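PDB 2QW5: xylose isomerase-like TIM barrel from Anabaena variabilis ATCC 29413, which probably acts as a zinc-dependent sugar or sugar-phosphate isomerase or epimerase, binding a zinc ion and d-xylose at the mouth of its barrel. Local coordinates for residues 297-300 with 304-307. Numbering follows the deposited sequence.
Sequences RRKF and DEDP
Lys-299 reaches across a surface loop to the carboxylate of Asp-306, and nearly all of the close packing between residues 297-300 and 304-307 sits at this one salt bridge. CG of Lys-299 lies anti to the backbone N (chi1 -176°) and the chain stays extended from there to its end, which carries the ammonium group to the aspartate approaching from the opposite direction. The ammonium faces both carboxylate oxygens. Lys-299 NZ lies 2.8 Å from Asp-306 OD1, whose syn lone pair takes the bond, while the second bond, from Lys-299 NZ to Asp-306 OD2 at 2.9 Å, is weak. CE of Lys-299 follows closely behind, 3.1 Å from Asp-306 OD2, with its CD also near that oxygen. OD2 accepts a further hydrogen bond from the backbone N of Ile-302, in the short connection between the two segments, a second grip that should help to restrain the carboxylate from turning. All of this belongs to the long loop that, beyond the last strand of the TIM barrel, 278-280, and the short helix 287-290, leads to the C-terminal helix 314-332. A second subunit meets the same loop, with its Asp-149 accepting a hydrogen bond from Lys-299 N. Were Asp-306 an alanine, the lysine ammonium would probably lose its salt-bridge mate and Ile-302 N its side-chain acceptor. The Glu-305 side is looser and exposed to solvent. Glu-305 OE2 stays 4.2 Å from Lys-299 NZ, too far for a salt bridge, although the opposite charges probably still attract. A water spans the gap instead, accepting from Lys-299 NZ at 2.8 Å and donating to Glu-305 OE2 at 2.7 Å.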
ATOM      1  N   ARG A 297      11.330  17.818   5.529  1.00 18.05           N
ATOM      2  CA  ARG A 297      12.329  18.670   6.165  1.00 14.90           C
ATOM      3  C   ARG A 297      13.502  17.881   6.741  1.00 14.85           C
ATOM      4  O   ARG A 297      13.354  16.735   7.189  1.00 17.19           O
ATOM      5  CB  ARG A 297      11.718  19.529   7.286  1.00 15.04           C
ATOM      6  CG  ARG A 297      10.948  18.773   8.432  1.00 19.00           C
ATOM      7  CD  ARG A 297      10.511  19.739   9.529  1.00 16.78           C
ATOM      8  NE  ARG A 297       9.346  19.250  10.275  1.00 22.08           N
ATOM      9  CZ  ARG A 297       9.360  18.426  11.322  1.00 20.60           C
ATOM     10  NH1 ARG A 297      10.490  17.939  11.798  1.00 16.53           N
ATOM     11  NH2 ARG A 297       8.198  18.073  11.884  1.00 18.03           N
ATOM     12  N   ARG A 298      14.641  18.552   6.821  1.00 12.67           N
ATOM     13  CA  ARG A 298      15.810  17.927   7.414  1.00 13.44           C
ATOM     14  C   ARG A 298      15.637  17.714   8.936  1.00 16.94           C
ATOM     15  O   ARG A 298      14.910  18.470   9.629  1.00 16.67           O
ATOM     16  CB  ARG A 298      17.064  18.763   7.173  1.00 16.28           C
ATOM     17  CG  ARG A 298      17.464  18.862   5.748  1.00 15.48           C
ATOM     18  CD  ARG A 298      18.807  19.580   5.647  1.00 19.17           C
ATOM     19  NE  ARG A 298      19.194  19.751   4.250  1.00 24.26           N
ATOM     20  CZ  ARG A 298      19.808  18.839   3.484  1.00 34.56           C
ATOM     21  NH1 ARG A 298      20.154  17.628   3.936  1.00 36.95           N
ATOM     22  NH2 ARG A 298      20.077  19.144   2.216  1.00 37.55           N
ATOM     23  N   LYS A 299      16.315  16.671   9.414  1.00 18.38           N
ATOM     24  CA  LYS A 299      16.319  16.289  10.813  1.00 20.00           C
ATOM     25  C   LYS A 299      17.076  17.337  11.637  1.00 21.49           C
ATOM     26  O   LYS A 299      18.074  17.895  11.183  1.00 19.29           O
ATOM     27  CB  LYS A 299      16.998  14.916  10.993  1.00 19.77           C
ATOM     28  CG  LYS A 299      16.983  14.347  12.432  1.00 19.59           C
ATOM     29  CD  LYS A 299      17.621  12.976  12.499  1.00 21.18           C
ATOM     30  CE  LYS A 299      17.405  12.311  13.844  1.00 18.94           C
ATOM     31  NZ  LYS A 299      18.143  11.004  13.945  1.00 15.86           N
ATOM     32  N   PHE A 300      16.567  17.603  12.843  1.00 20.65           N
ATOM     33  CA  PHE A 300      17.293  18.423  13.830  1.00 20.02           C
ATOM     34  C   PHE A 300      18.161  17.367  14.514  1.00 20.30           C
ATOM     35  O   PHE A 300      17.704  16.632  15.410  1.00 22.18           O
ATOM     36  CB  PHE A 300      16.371  19.128  14.821  1.00 17.98           C
ATOM     37  CG  PHE A 300      15.191  19.787  14.185  1.00 15.14           C
ATOM     38  CD1 PHE A 300      15.367  20.692  13.146  1.00 18.77           C
ATOM     39  CD2 PHE A 300      13.898  19.549  14.662  1.00 20.36           C
ATOM     40  CE1 PHE A 300      14.296  21.352  12.571  1.00 17.80           C
ATOM     41  CE2 PHE A 300      12.808  20.212  14.091  1.00 22.99           C
ATOM     42  CZ  PHE A 300      13.008  21.099  13.022  1.00 21.82           C
ATOM     43  N   ASP A 304      25.375  13.501  19.833  1.00 41.79           N
ATOM     44  CA  ASP A 304      25.889  12.182  20.283  1.00 44.16           C
ATOM     45  C   ASP A 304      25.289  11.003  19.512  1.00 47.24           C
ATOM     46  O   ASP A 304      26.029  10.058  19.204  1.00 50.75           O
ATOM     47  CB  ASP A 304      25.907  11.985  21.815  1.00 45.95           C
ATOM     48  CG  ASP A 304      26.924  12.906  22.498  1.00 50.32           C
ATOM     49  OD1 ASP A 304      28.124  12.808  22.151  1.00 55.22           O
ATOM     50  OD2 ASP A 304      26.533  13.720  23.367  1.00 59.83           O
ATOM     51  N   GLU A 305      24.000  11.057  19.165  1.00 46.66           N
ATOM     52  CA  GLU A 305      23.414  10.000  18.350  1.00 46.00           C
ATOM     53  C   GLU A 305      23.804  10.198  16.902  1.00 45.58           C
ATOM     54  O   GLU A 305      24.429   9.306  16.293  1.00 46.37           O
ATOM     55  CB  GLU A 305      21.896   9.949  18.468  1.00 47.08           C
ATOM     56  CG  GLU A 305      21.258   8.856  17.570  1.00 47.29           C
ATOM     57  CD  GLU A 305      19.761   8.835  17.633  1.00 48.40           C
ATOM     58  OE1 GLU A 305      19.190   9.501  18.526  1.00 60.20           O
ATOM     59  OE2 GLU A 305      19.162   8.136  16.787  1.00 58.87           O
ATOM     60  N   ASP A 306      23.410  11.350  16.353  1.00 41.80           N
ATOM     61  CA  ASP A 306      23.633  11.655  14.954  1.00 39.49           C
ATOM     62  C   ASP A 306      24.953  12.385  14.780  1.00 39.06           C
ATOM     63  O   ASP A 306      25.374  13.105  15.689  1.00 37.94           O
ATOM     64  CB  ASP A 306      22.524  12.549  14.419  1.00 39.83           C
ATOM     65  CG  ASP A 306      21.152  11.921  14.527  1.00 37.33           C
ATOM     66  OD1 ASP A 306      20.962  10.767  14.077  1.00 29.84           O
ATOM     67  OD2 ASP A 306      20.245  12.630  15.006  1.00 30.18           O
ATOM     68  N   PRO A 307      25.626  12.187  13.630  1.00 39.44           N
ATOM     69  CA  PRO A 307      26.822  12.991  13.385  1.00 39.50           C
ATOM     70  C   PRO A 307      26.473  14.480  13.191  1.00 39.10           C
ATOM     71  O   PRO A 307      25.465  14.800  12.547  1.00 40.03           O
ATOM     72  CB  PRO A 307      27.378  12.412  12.070  1.00 40.20           C
ATOM     73  CG  PRO A 307      26.231  11.762  11.406  1.00 39.19           C
ATOM     74  CD  PRO A 307      25.387  11.228  12.531  1.00 40.31           C
TER
HETATM   75  O   HOH W   1      16.931   9.255  15.789  1.00 34.95           O